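Local coordinates for glycosyl hydrolases family 31 family protein (Aspergillus niger, PDB 6DRU) that hydrolyses terminal alpha-xylose from the non-reducing-end glucose of xyloglucan oligosaccharides, at residues I167-F172 against S471-S476; S371-L376 against P440-Q445; I394-A397 against G403-Y406; G399-L402 against Y406-N409; Y427-Q432 against G436-W441. All coordinates share one frame; numbering follows the deposited sequence.

Overall arrangement
Coming from the N terminus, the chain leaves strand 166-168 of the N-terminal beta region and meets the barrel loop 471-476; this long-range closure, contact 1, encloses all the others. Within it, contact 2 sets helix 370-385 beside helix 439-455, two outer helices of the TIM barrel. Contacts 3 and 4 follow inside that loop. Their segments interleave, 399-402 falling between those of contact 3, and the two share Tyr406 and a bound glucose unit just beyond strand 391-394. Contact 5 comes after them in series and leads into helix 439-455, ending on Pro440 and Trp441, which contact 2 also uses. Gly400 and Tyr427 join contact 4 to contact 5.

Contact 1: residues I167-F172 against S471-S476; sequences IDMVNF and SGYIGS
The ring of Tyr473 has Ile474 CG1 over one face, 3.7 Å above the plane and displaced toward the rim, while Phe46 meets it edge-to-face and Met169 reaches its hydroxyl end from across the contact. The loop that carries this tyrosine follows strand 467-469 of the TIM barrel and makes a type II beta turn from Tyr473 to Ser476. Across the contact, the chain runs out of strand 166-168 of the N-terminal beta region through an inverse gamma turn centred on Met169. The methionine side chain crosses the tyrosine at about a right angle, with SD 3.9 Å from Tyr473 OH. That hydroxyl has its hydrogen-bond partner elsewhere, in the backbone carbonyl of Met193.

Nearer Ser471, the amide of Asn171 points its ND2 at the loop. With CG anti to the carbonyl carbon (chi1 -65°), ND2 comes to 3.5 Å from Ser471 OG, and no direct hydrogen bond joins the segments. One water does the bridging: it accepts from Asn171 ND2 at 2.7 Å and donates to Gly472 O, also at 2.7 Å. Asp398 O is a further, weak acceptor for the same amide. Phe172 points away and packs on Ala405 of the loop after strand 391-394, which begins at the active-site Asp395. Within the turn, Tyr473 N donates to Ser476 OG at 2.7 Å, in a nearly straight bond of 172°.

Contact 2: residues S371-L376 against P440-Q445; sequences SARKFL and PWAHQQ. With GOL (glycerol), chain P.
Arg373 and Gln445 carry the polar half of this contact, stacking their flat ends between two neighbouring outer helices of the TIM barrel. The segments of helix 370-385 and helix 439-455 run 10.6 Å apart at closest approach, and their directions diverge by 47°. The buried, tightly packed part lies toward the barrel. There Leu376 CD2 comes up to the edge of the His443 ring, 3.8 Å from CE1, the two side chains crossing at about a right angle. His443 starts out away from the other helix, but its ring swings back, and ND1 is hydrogen-bonded to Tyr365 OH. Beside this pair the aliphatic part of Arg373 lies on the backbone, CD 3.5 Å from Ala442 O.

The other side is looser, lined by the partly exposed Arg373, Trp441 and Gln445, and a glycerol, probably from the crystallisation liquor, has settled into it. Gln445 is extended beyond CG and brings OE1 3.4 Å above the plane of the Arg373 guanidinium, over its centre; amide and guanidinium planes are only 20° apart. Glycerol O2 takes the guanidinium edge instead, bonded by Arg373 NH1 at 2.7 Å and weakly by NH2 at 3.3 Å. Glycerol O3 lies at the edge of the Trp441 ring, 3.8 Å from CZ3.

Since NE makes a salt bridge to Glu449 and NH1 also donates to Ser367 O, the arginine is gripped at several points of its edge, which should fix the rotation of the guanidinium and balance part of its charge, leaving a face for the partial negative charge of the glutamine oxygen.

Contact 3: residues I394-A397 against G403-Y406; sequences IDQA and GEAY. With BGC (beta-D-glucopyranose), chain F; XYS (alpha-D-xylopyranose), chain N.
Glu404 OE2, which lies beside the side-chain amide of Gln396, is gripped twice. Glucose O4 donates to Glu404 OE2 at 2.6 Å, and Asn173 ND2 makes a second hydrogen bond. The other carboxylate oxygen, OE1, forms a salt bridge with Lys119 of the second subunit, tying this sugar site to the tetramer. The glutamate bends at chi2 (-76°), which folds the carboxylate back toward Gln396 and the sugar; amide and carboxylate planes stand 45° apart.

Both segments belong to the loop after strand 391-394 of the TIM barrel, at the catalytic end where GH31 enzymes bind their substrate. Gln396 packs its amide against the backbone of Gly403, CD to CA 4.1 Å, where the lack of a side chain gives it room. Further along, Glu404 CB sits 3.6 Å above the centre of the Tyr406 ring. Trp88 of the second subunit meets that ring edge-to-face, and Tyr406 OH reaches glucose O3 at 2.7 Å, in a hydrogen bond whose exact geometry is less sure.

Asp395, the active-site residue just before Gln396, points into the site on the same side, where it meets the xylose instead of the glucose. Its OD1 lies 2.7 Å from xylose O5 and 3.0 Å from C1. A carboxylate oxygen beside the anomeric carbon fits the nucleophile of a retaining GH31 glycosidase, with Glu404 and Tyr406 holding the neighbouring glucose.

Contact 4: residues G399-L402 against Y406-N409; sequences GGAL and YENN. With BGC (beta-D-glucopyranose), chain F.
Tyr406 opens the second segment by placing its carbonyl O 4.4 Å from Ala401 CB, while its side chain leaves toward the sugar site. Glu407 comes next and is bent at chi2 (-71°), which folds the carboxylate back toward the first segment: OE2 rests 3.6 Å from Ala401 CB. Its OE1 accepts Asn408 N at 3.2 Å on the anti side, 22° out of the carboxylate plane. Asn408 turns outward to the third subunit, hydrogen-bonding Arg363 and the Pro351 carbonyl there. Asn409 then comes back to the first segment, where ND2 donates weakly to Leu402 O at 3.3 Å.

Here the loop after strand 391-394 of the TIM barrel folds back on itself, held by Asp355: one carboxylate oxygen takes Leu402 N, the other Asn409 N. Leu402 packs on Trp325 and Trp357.

Asp355 OD1 also lies near Glu407 OE1, so one of the two acids may have a raised pKa. At Asn409, ND2 also donates to glucose O4 at 3.1 Å (160°). The loop carbonyl and the sugar thus share one amide nitrogen, which makes O4 an acceptor here and probably orients the amide, though the sugar's place beside Asn409 is less sure.

Contact 5: residues Y427-Q432 against G436-W441; sequences YAAGTQ and GKLYPW
Tyr427 lays the CE1 side of its ring obliquely against Tyr439, with CE1 3.4 Å from Tyr439 CD2. The ring centroids are 5.4 Å apart and the planes differ by 32°, although the two side chains as a whole cross at about a right angle. The Tyr427 hydroxyl donates to Gln432 OE1 at 2.9 Å, meeting the amide oxygen close to its C=O direction (162°), and accepts Gly400 N from the sugar-binding loop. Gln432 gets its amide there by bending at chi2 (69°); NE2 goes on to Glu196, and the flat amide also lies over Gly436, CD to CA 3.8 Å.

The short helix 432-435 begins at Gln432 and links the two segments. Thr431 is its N-cap, its side chain capping a backbone N just past Gln432; Thr431 N also bonds Ser434 OG, consistent with a capping box. Thr431 OG1 also meets Pro131 O of the fourth subunit, whose Arg37 bonds Gly430 O, so this corner lies at a subunit interface. At the far end of the turn Gly436 N donates weakly to Gln432 O at 3.0 Å, and the chain swings into helix 439-455 of the TIM barrel. Tyr439, near the start of that helix, sends its hydroxyl to Tyr365 O. On the partly exposed side, Ala429 CB touches Leu438 CD2 at 4.1 Å.

Contact 1: residues I167-F172 against S471-S476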
# COMPACT_ATOMS: atom_id res chain seq x y z
N ILE A 167 11.41 -16.89 -14.41
CA ILE A 167 10.56 -17.86 -13.73
C ILE A 167 9.87 -17.16 -12.58
O ILE A 167 10.51 -16.80 -11.58
CB ILE A 167 11.36 -19.08 -13.24
CG1 ILE A 167 11.88 -19.88 -14.43
CG2 ILE A 167 10.48 -19.96 -12.37
CD1 ILE A 167 13.21 -20.54 -14.19
N ASP A 168 8.56 -16.95 -12.71
CA ASP A 168 7.78 -16.38 -11.62
C ASP A 168 7.60 -17.41 -10.51
O ASP A 168 7.35 -18.59 -10.77
CB ASP A 168 6.41 -15.92 -12.13
CG ASP A 168 6.52 -15.05 -13.36
OD1 ASP A 168 7.29 -14.06 -13.33
OD2 ASP A 168 5.84 -15.35 -14.37
N MET A 169 7.74 -16.96 -9.27
CA MET A 169 7.60 -17.84 -8.11
C MET A 169 6.18 -17.79 -7.56
O MET A 169 5.91 -17.32 -6.46
CB MET A 169 8.63 -17.49 -7.05
CG MET A 169 10.05 -17.89 -7.42
SD MET A 169 11.15 -17.87 -6.00
CE MET A 169 11.79 -16.20 -6.10
N VAL A 170 5.25 -18.30 -8.38
CA VAL A 170 3.85 -18.44 -8.00
C VAL A 170 3.39 -19.81 -8.48
O VAL A 170 3.53 -20.14 -9.66
CB VAL A 170 2.97 -17.31 -8.57
CG1 VAL A 170 3.27 -17.07 -10.04
CG2 VAL A 170 1.50 -17.63 -8.36
N ASN A 171 2.85 -20.61 -7.56
CA ASN A 171 2.54 -22.00 -7.85
C ASN A 171 1.19 -22.14 -8.55
O ASN A 171 0.23 -21.45 -8.22
CB ASN A 171 2.54 -22.82 -6.57
CG ASN A 171 3.91 -22.90 -5.92
OD1 ASN A 171 4.90 -22.46 -6.51
ND2 ASN A 171 3.97 -23.45 -4.72
N PHE A 172 1.13 -23.05 -9.52
CA PHE A 172 -0.13 -23.51 -10.09
C PHE A 172 0.11 -24.87 -10.74
O PHE A 172 1.23 -25.39 -10.73
CB PHE A 172 -0.72 -22.49 -11.08
CG PHE A 172 0.21 -22.09 -12.19
CD1 PHE A 172 0.31 -22.87 -13.34
CD2 PHE A 172 0.95 -20.92 -12.11
CE1 PHE A 172 1.15 -22.49 -14.37
CE2 PHE A 172 1.79 -20.54 -13.14
CZ PHE A 172 1.89 -21.33 -14.27
N SER A 471 2.96 -30.51 -5.79
CA SER A 471 3.73 -29.29 -5.59
C SER A 471 4.68 -29.50 -4.42
O SER A 471 4.65 -30.53 -3.74
CB SER A 471 2.82 -28.09 -5.36
OG SER A 471 3.54 -26.87 -5.43
N GLY A 472 5.53 -28.51 -4.19
CA GLY A 472 6.52 -28.59 -3.13
C GLY A 472 7.40 -27.37 -3.16
O GLY A 472 7.03 -26.34 -3.73
N TYR A 473 8.57 -27.48 -2.54
CA TYR A 473 9.48 -26.35 -2.52
C TYR A 473 10.88 -26.84 -2.16
O TYR A 473 11.21 -28.01 -2.37
CB TYR A 473 8.97 -25.26 -1.56
CG TYR A 473 9.50 -23.88 -1.88
CD1 TYR A 473 9.39 -23.35 -3.16
CD2 TYR A 473 10.12 -23.11 -0.90
CE1 TYR A 473 9.87 -22.09 -3.46
CE2 TYR A 473 10.61 -21.85 -1.19
CZ TYR A 473 10.48 -21.35 -2.47
OH TYR A 473 10.96 -20.09 -2.77
N ILE A 474 11.70 -25.94 -1.62
CA ILE A 474 13.08 -26.26 -1.28
C ILE A 474 13.12 -27.38 -0.26
O ILE A 474 12.47 -27.31 0.79
CB ILE A 474 13.80 -25.01 -0.77
CG1 ILE A 474 13.74 -23.89 -1.81
CG2 ILE A 474 15.24 -25.32 -0.42
CD1 ILE A 474 14.23 -22.55 -1.30
N GLY A 475 13.88 -28.43 -0.57
CA GLY A 475 14.04 -29.53 0.37
C GLY A 475 12.86 -30.45 0.49
O GLY A 475 12.77 -31.20 1.47
N SER A 476 11.93 -30.43 -0.47
CA SER A 476 10.78 -31.32 -0.42
C SER A 476 11.17 -32.78 -0.47
O SER A 476 10.36 -33.64 -0.11
CB SER A 476 9.81 -31.00 -1.56
OG SER A 476 9.03 -29.85 -1.27
O HOH W 1 6.20 -23.78 -3.27

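Contact 2: residues S371-L376 against P440-Q445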
# COMPACT_ATOMS: atom_id res chain seq x y z
N SER A 371 -1.73 -26.40 14.33
CA SER A 371 -2.98 -26.96 14.82
C SER A 371 -3.85 -27.48 13.68
O SER A 371 -4.56 -28.48 13.85
CB SER A 371 -3.75 -25.91 15.63
OG SER A 371 -3.03 -25.53 16.79
N ALA A 372 -3.80 -26.83 12.52
CA ALA A 372 -4.58 -27.29 11.38
C ALA A 372 -4.01 -28.58 10.80
O ALA A 372 -4.76 -29.45 10.35
CB ALA A 372 -4.66 -26.19 10.32
N ARG A 373 -2.68 -28.71 10.78
CA ARG A 373 -2.07 -29.96 10.35
C ARG A 373 -2.50 -31.12 11.24
O ARG A 373 -2.73 -32.23 10.76
CB ARG A 373 -0.54 -29.83 10.32
CG ARG A 373 -0.03 -28.83 9.29
CD ARG A 373 1.43 -29.10 8.96
NE ARG A 373 2.31 -28.93 10.12
CZ ARG A 373 2.90 -27.79 10.44
NH1 ARG A 373 2.70 -26.70 9.71
NH2 ARG A 373 3.69 -27.73 11.51
N LYS A 374 -2.63 -30.86 12.55
CA LYS A 374 -3.08 -31.91 13.46
C LYS A 374 -4.55 -32.24 13.23
O LYS A 374 -4.93 -33.42 13.26
CB LYS A 374 -2.88 -31.47 14.91
CG LYS A 374 -3.70 -32.31 15.89
CD LYS A 374 -3.28 -32.16 17.34
CE LYS A 374 -4.48 -32.34 18.26
NZ LYS A 374 -5.40 -33.40 17.78
N PHE A 375 -5.37 -31.22 13.00
CA PHE A 375 -6.79 -31.46 12.73
C PHE A 375 -6.98 -32.34 11.51
O PHE A 375 -7.84 -33.23 11.50
CB PHE A 375 -7.51 -30.13 12.55
CG PHE A 375 -9.00 -30.26 12.37
CD1 PHE A 375 -9.55 -30.53 11.13
CD2 PHE A 375 -9.85 -30.12 13.45
CE1 PHE A 375 -10.91 -30.65 10.97
CE2 PHE A 375 -11.22 -30.24 13.30
CZ PHE A 375 -11.75 -30.50 12.05
N LEU A 376 -6.18 -32.12 10.47
CA LEU A 376 -6.38 -32.86 9.22
C LEU A 376 -5.90 -34.30 9.35
O LEU A 376 -6.53 -35.21 8.80
CB LEU A 376 -5.67 -32.14 8.07
CG LEU A 376 -5.40 -32.95 6.81
CD1 LEU A 376 -6.70 -33.25 6.08
CD2 LEU A 376 -4.44 -32.20 5.90
N PRO A 440 2.51 -25.73 -0.08
CA PRO A 440 2.58 -27.16 -0.44
C PRO A 440 3.64 -27.91 0.33
O PRO A 440 3.48 -29.11 0.60
CB PRO A 440 2.87 -27.13 -1.94
CG PRO A 440 3.60 -25.86 -2.15
CD PRO A 440 2.99 -24.88 -1.19
N TRP A 441 4.74 -27.24 0.69
CA TRP A 441 5.77 -27.87 1.51
C TRP A 441 5.22 -28.25 2.88
O TRP A 441 5.48 -29.35 3.38
CB TRP A 441 6.96 -26.91 1.64
CG TRP A 441 8.20 -27.50 2.23
CD1 TRP A 441 9.28 -27.99 1.56
CD2 TRP A 441 8.51 -27.63 3.63
NE1 TRP A 441 10.24 -28.43 2.44
CE2 TRP A 441 9.79 -28.22 3.72
CE3 TRP A 441 7.83 -27.32 4.80
CZ2 TRP A 441 10.40 -28.50 4.94
CZ3 TRP A 441 8.43 -27.59 6.02
CH2 TRP A 441 9.71 -28.18 6.08
N ALA A 442 4.45 -27.35 3.50
CA ALA A 442 3.84 -27.66 4.78
C ALA A 442 2.70 -28.66 4.66
O ALA A 442 2.38 -29.33 5.64
CB ALA A 442 3.34 -26.37 5.44
N HIS A 443 2.09 -28.76 3.48
CA HIS A 443 1.06 -29.78 3.27
C HIS A 443 1.68 -31.18 3.23
O HIS A 443 1.14 -32.12 3.82
CB HIS A 443 0.28 -29.49 1.99
CG HIS A 443 -1.01 -30.24 1.89
ND1 HIS A 443 -1.90 -30.33 2.94
CD2 HIS A 443 -1.57 -30.92 0.86
CE1 HIS A 443 -2.95 -31.04 2.56
NE2 HIS A 443 -2.78 -31.40 1.30
N GLN A 444 2.81 -31.33 2.52
CA GLN A 444 3.56 -32.58 2.60
C GLN A 444 3.97 -32.87 4.04
O GLN A 444 3.88 -34.01 4.50
CB GLN A 444 4.81 -32.50 1.72
CG GLN A 444 4.54 -32.27 0.24
CD GLN A 444 5.82 -32.21 -0.57
OE1 GLN A 444 6.50 -31.19 -0.61
NE2 GLN A 444 6.16 -33.32 -1.21
N GLN A 445 4.42 -31.84 4.76
CA GLN A 445 4.84 -32.00 6.14
C GLN A 445 3.72 -32.52 7.03
O GLN A 445 3.97 -33.26 7.98
CB GLN A 445 5.38 -30.66 6.67
CG GLN A 445 5.77 -30.66 8.14
CD GLN A 445 6.05 -29.27 8.67
OE1 GLN A 445 5.49 -28.28 8.18
NE2 GLN A 445 6.91 -29.18 9.67
C1 GOL P . 5.80 -22.76 10.41
O1 GOL P . 5.37 -22.87 11.73
C2 GOL P . 5.41 -24.07 9.70
O2 GOL P . 4.44 -24.76 10.41
C3 GOL P . 6.73 -24.86 9.58
O3 GOL P . 6.44 -26.01 8.84

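Contact 3: residues I394-A397 against G403-Y406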
# COMPACT_ATOMS: atom_id res chain seq x y z
N ILE A 394 -2.30 -36.05 -1.94
CA ILE A 394 -2.57 -34.66 -1.56
C ILE A 394 -2.53 -33.82 -2.83
O ILE A 394 -1.50 -33.27 -3.21
CB ILE A 394 -1.60 -34.17 -0.49
CG1 ILE A 394 -0.21 -34.76 -0.71
CG2 ILE A 394 -2.15 -34.54 0.86
CD1 ILE A 394 0.84 -34.26 0.27
N ASP A 395 -3.68 -33.71 -3.47
CA ASP A 395 -3.82 -33.09 -4.77
C ASP A 395 -4.29 -31.65 -4.63
O ASP A 395 -4.93 -31.29 -3.64
CB ASP A 395 -4.81 -33.90 -5.62
CG ASP A 395 -4.97 -33.37 -7.02
OD1 ASP A 395 -6.12 -33.34 -7.51
OD2 ASP A 395 -3.95 -32.96 -7.62
N GLN A 396 -3.94 -30.83 -5.61
CA GLN A 396 -4.48 -29.48 -5.76
C GLN A 396 -4.15 -28.59 -4.56
O GLN A 396 -4.96 -27.77 -4.12
CB GLN A 396 -6.00 -29.52 -5.99
CG GLN A 396 -6.37 -29.98 -7.37
CD GLN A 396 -6.76 -28.84 -8.28
OE1 GLN A 396 -7.59 -28.01 -7.92
NE2 GLN A 396 -6.15 -28.78 -9.45
N ALA A 397 -2.94 -28.74 -4.03
CA ALA A 397 -2.48 -27.97 -2.88
C ALA A 397 -1.34 -27.02 -3.26
O ALA A 397 -0.35 -26.89 -2.53
CB ALA A 397 -2.05 -28.89 -1.75
N GLY A 403 -5.32 -24.62 -6.87
CA GLY A 403 -4.51 -25.45 -7.72
C GLY A 403 -4.26 -24.94 -9.12
O GLY A 403 -3.42 -25.52 -9.83
N GLU A 404 -4.94 -23.89 -9.56
CA GLU A 404 -4.80 -23.39 -10.91
C GLU A 404 -4.32 -21.94 -10.91
O GLU A 404 -4.35 -21.25 -9.89
CB GLU A 404 -6.13 -23.49 -11.68
CG GLU A 404 -6.74 -24.87 -11.68
CD GLU A 404 -6.04 -25.83 -12.62
OE1 GLU A 404 -5.18 -25.37 -13.41
OE2 GLU A 404 -6.34 -27.04 -12.58
N ALA A 405 -3.86 -21.49 -12.07
CA ALA A 405 -3.40 -20.13 -12.27
C ALA A 405 -4.54 -19.16 -12.54
O ALA A 405 -4.29 -18.00 -12.88
CB ALA A 405 -2.38 -20.07 -13.41
N TYR A 406 -5.78 -19.61 -12.41
CA TYR A 406 -6.96 -18.78 -12.57
C TYR A 406 -7.89 -18.99 -11.39
O TYR A 406 -7.89 -20.06 -10.76
CB TYR A 406 -7.69 -19.08 -13.88
CG TYR A 406 -7.85 -20.56 -14.17
CD1 TYR A 406 -8.91 -21.28 -13.64
CD2 TYR A 406 -6.94 -21.23 -14.97
CE1 TYR A 406 -9.05 -22.63 -13.90
CE2 TYR A 406 -7.07 -22.58 -15.24
CZ TYR A 406 -8.13 -23.27 -14.70
OH TYR A 406 -8.27 -24.62 -14.96
C2 BGC F . -10.21 -27.87 -14.58
C3 BGC F . -9.29 -27.43 -13.50
C4 BGC F . -9.43 -28.35 -12.28
C5 BGC F . -9.31 -29.79 -12.70
C6 BGC F . -9.59 -30.70 -11.51
C1 BGC F . -9.92 -29.32 -14.88
O2 BGC F . -10.02 -27.07 -15.77
O3 BGC F . -9.59 -26.13 -13.15
O4 BGC F . -8.42 -28.06 -11.34
O5 BGC F . -10.24 -30.09 -13.72
O6 BGC F . -9.88 -32.00 -11.96
C1 XYS N . -6.55 -32.86 -10.45
C2 XYS N . -5.40 -33.83 -10.47
C3 XYS N . -5.84 -35.11 -11.16
C4 XYS N . -7.10 -35.63 -10.51
C5 XYS N . -8.13 -34.52 -10.45
O1 XYS N . -6.96 -32.59 -11.77
O2 XYS N . -4.31 -33.26 -11.16
O3 XYS N . -4.82 -36.07 -11.07
O4 XYS N . -7.61 -36.70 -11.27
O5 XYS N . -7.62 -33.43 -9.73

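Contact 4: residues G399-L402 against Y406-N409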
# COMPACT_ATOMS: atom_id res chain seq x y z
N GLY A 399 -1.43 -23.76 -3.36
CA GLY A 399 -1.42 -22.62 -2.47
C GLY A 399 -2.09 -21.41 -3.11
O GLY A 399 -2.02 -21.19 -4.32
N GLY A 400 -2.75 -20.61 -2.27
CA GLY A 400 -3.47 -19.45 -2.74
C GLY A 400 -4.84 -19.81 -3.28
O GLY A 400 -5.80 -19.98 -2.52
N ALA A 401 -4.94 -19.92 -4.60
CA ALA A 401 -6.16 -20.41 -5.24
C ALA A 401 -6.22 -21.93 -5.09
O ALA A 401 -5.42 -22.54 -4.37
CB ALA A 401 -6.22 -19.97 -6.70
N LEU A 402 -7.16 -22.57 -5.78
CA LEU A 402 -7.33 -24.02 -5.67
C LEU A 402 -6.65 -24.72 -6.85
O LEU A 402 -7.29 -25.31 -7.72
CB LEU A 402 -8.82 -24.37 -5.57
CG LEU A 402 -9.14 -25.81 -5.17
CD1 LEU A 402 -8.28 -26.25 -3.99
CD2 LEU A 402 -10.61 -25.96 -4.84
N TYR A 406 -5.78 -19.61 -12.41
CA TYR A 406 -6.96 -18.78 -12.57
C TYR A 406 -7.89 -18.99 -11.39
O TYR A 406 -7.89 -20.06 -10.76
CB TYR A 406 -7.69 -19.08 -13.88
CG TYR A 406 -7.85 -20.56 -14.17
CD1 TYR A 406 -8.91 -21.28 -13.64
CD2 TYR A 406 -6.94 -21.23 -14.97
CE1 TYR A 406 -9.05 -22.63 -13.90
CE2 TYR A 406 -7.07 -22.58 -15.24
CZ TYR A 406 -8.13 -23.27 -14.70
OH TYR A 406 -8.27 -24.62 -14.96
N GLU A 407 -8.68 -17.97 -11.08
CA GLU A 407 -9.66 -18.07 -10.01
C GLU A 407 -10.98 -18.63 -10.54
O GLU A 407 -11.17 -18.81 -11.75
CB GLU A 407 -9.88 -16.70 -9.36
CG GLU A 407 -8.97 -16.43 -8.18
CD GLU A 407 -9.31 -17.26 -6.96
OE1 GLU A 407 -10.39 -17.90 -6.95
OE2 GLU A 407 -8.51 -17.28 -6.00
N ASN A 408 -11.89 -18.93 -9.61
CA ASN A 408 -13.22 -19.44 -9.93
C ASN A 408 -13.14 -20.80 -10.61
O ASN A 408 -13.76 -21.05 -11.65
CB ASN A 408 -14.01 -18.44 -10.78
CG ASN A 408 -14.12 -17.08 -10.11
OD1 ASN A 408 -14.81 -16.92 -9.10
ND2 ASN A 408 -13.44 -16.08 -10.68
N ASN A 409 -12.34 -21.69 -10.02
CA ASN A 409 -12.17 -23.03 -10.56
C ASN A 409 -13.51 -23.76 -10.60
O ASN A 409 -14.41 -23.50 -9.80
CB ASN A 409 -11.16 -23.81 -9.72
CG ASN A 409 -10.68 -25.07 -10.40
OD1 ASN A 409 -10.97 -25.30 -11.58
ND2 ASN A 409 -9.93 -25.89 -9.67
C2 BGC F . -10.21 -27.87 -14.58
C3 BGC F . -9.29 -27.43 -13.50
C4 BGC F . -9.43 -28.35 -12.28
C5 BGC F . -9.31 -29.79 -12.70
C6 BGC F . -9.59 -30.70 -11.51
C1 BGC F . -9.92 -29.32 -14.88
O2 BGC F . -10.02 -27.07 -15.77
O3 BGC F . -9.59 -26.13 -13.15
O4 BGC F . -8.42 -28.06 -11.34
O5 BGC F . -10.24 -30.09 -13.72
O6 BGC F . -9.88 -32.00 -11.96

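Contact 5: residues Y427-Q432 against G436-W441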
# COMPACT_ATOMS: atom_id res chain seq x y z
N TYR A 427 -2.28 -16.31 6.04
CA TYR A 427 -1.87 -17.56 6.67
C TYR A 427 -1.45 -17.28 8.10
O TYR A 427 -1.33 -16.13 8.53
CB TYR A 427 -0.72 -18.23 5.91
CG TYR A 427 -1.07 -18.75 4.54
CD1 TYR A 427 -2.07 -19.70 4.36
CD2 TYR A 427 -0.38 -18.30 3.42
CE1 TYR A 427 -2.38 -20.18 3.10
CE2 TYR A 427 -0.69 -18.77 2.16
CZ TYR A 427 -1.68 -19.71 2.00
OH TYR A 427 -1.99 -20.18 0.75
N ALA A 428 -1.20 -18.36 8.85
CA ALA A 428 -0.66 -18.22 10.20
C ALA A 428 0.82 -17.86 10.18
O ALA A 428 1.33 -17.35 11.18
CB ALA A 428 -0.87 -19.51 10.98
N ALA A 429 1.51 -18.10 9.07
CA ALA A 429 2.93 -17.83 8.95
C ALA A 429 3.23 -16.58 8.14
O ALA A 429 4.40 -16.23 7.97
CB ALA A 429 3.65 -19.04 8.33
N GLY A 430 2.21 -15.90 7.65
CA GLY A 430 2.40 -14.72 6.83
C GLY A 430 1.26 -14.61 5.83
O GLY A 430 0.19 -15.18 6.02
N THR A 431 1.52 -13.87 4.76
CA THR A 431 0.58 -13.76 3.66
C THR A 431 1.06 -14.60 2.49
O THR A 431 2.16 -15.15 2.49
CB THR A 431 0.39 -12.30 3.23
OG1 THR A 431 1.63 -11.79 2.72
CG2 THR A 431 -0.06 -11.45 4.41
N GLN A 432 0.20 -14.71 1.47
CA GLN A 432 0.58 -15.44 0.27
C GLN A 432 1.82 -14.84 -0.38
O GLN A 432 2.67 -15.57 -0.90
CB GLN A 432 -0.59 -15.46 -0.72
CG GLN A 432 -0.29 -16.18 -2.02
CD GLN A 432 -0.13 -17.68 -1.84
OE1 GLN A 432 -0.63 -18.25 -0.88
NE2 GLN A 432 0.58 -18.31 -2.77
N GLY A 436 3.95 -17.63 0.86
CA GLY A 436 3.08 -18.51 0.08
C GLY A 436 3.76 -19.76 -0.43
O GLY A 436 3.13 -20.82 -0.51
N LYS A 437 5.04 -19.67 -0.79
CA LYS A 437 5.75 -20.84 -1.30
C LYS A 437 5.85 -21.96 -0.28
O LYS A 437 6.22 -23.08 -0.66
CB LYS A 437 7.15 -20.44 -1.77
CG LYS A 437 7.18 -19.23 -2.69
CD LYS A 437 6.47 -19.52 -4.01
CE LYS A 437 7.37 -20.27 -4.97
NZ LYS A 437 6.68 -21.42 -5.60
N LEU A 438 5.54 -21.69 0.99
CA LEU A 438 5.59 -22.71 2.03
C LEU A 438 4.38 -23.64 2.01
O LEU A 438 4.48 -24.76 2.51
CB LEU A 438 5.71 -22.03 3.40
CG LEU A 438 5.46 -22.83 4.68
CD1 LEU A 438 6.54 -23.88 4.88
CD2 LEU A 438 5.39 -21.90 5.89
N TYR A 439 3.26 -23.20 1.43
CA TYR A 439 2.00 -23.94 1.58
C TYR A 439 2.09 -25.39 1.14
O TYR A 439 1.74 -26.27 1.95
CB TYR A 439 0.88 -23.20 0.85
CG TYR A 439 -0.49 -23.76 1.15
CD1 TYR A 439 -1.03 -24.79 0.37
CD2 TYR A 439 -1.25 -23.28 2.21
CE1 TYR A 439 -2.28 -25.31 0.65
CE2 TYR A 439 -2.50 -23.80 2.48
CZ TYR A 439 -3.01 -24.81 1.70
OH TYR A 439 -4.26 -25.32 1.98
N PRO A 440 2.51 -25.73 -0.08
CA PRO A 440 2.58 -27.16 -0.44
C PRO A 440 3.64 -27.91 0.33
O PRO A 440 3.48 -29.11 0.60
CB PRO A 440 2.87 -27.13 -1.94
CG PRO A 440 3.60 -25.86 -2.15
CD PRO A 440 2.99 -24.88 -1.19
N TRP A 441 4.74 -27.24 0.69
CA TRP A 441 5.77 -27.87 1.51
C TRP A 441 5.22 -28.25 2.88
O TRP A 441 5.48 -29.35 3.38
CB TRP A 441 6.96 -26.91 1.64
CG TRP A 441 8.20 -27.50 2.23
CD1 TRP A 441 9.28 -27.99 1.56
CD2 TRP A 441 8.51 -27.63 3.63
NE1 TRP A 441 10.24 -28.43 2.44
CE2 TRP A 441 9.79 -28.22 3.72
CE3 TRP A 441 7.83 -27.32 4.80
CZ2 TRP A 441 10.40 -28.50 4.94
CZ3 TRP A 441 8.43 -27.59 6.02
CH2 TRP A 441 9.71 -28.18 6.08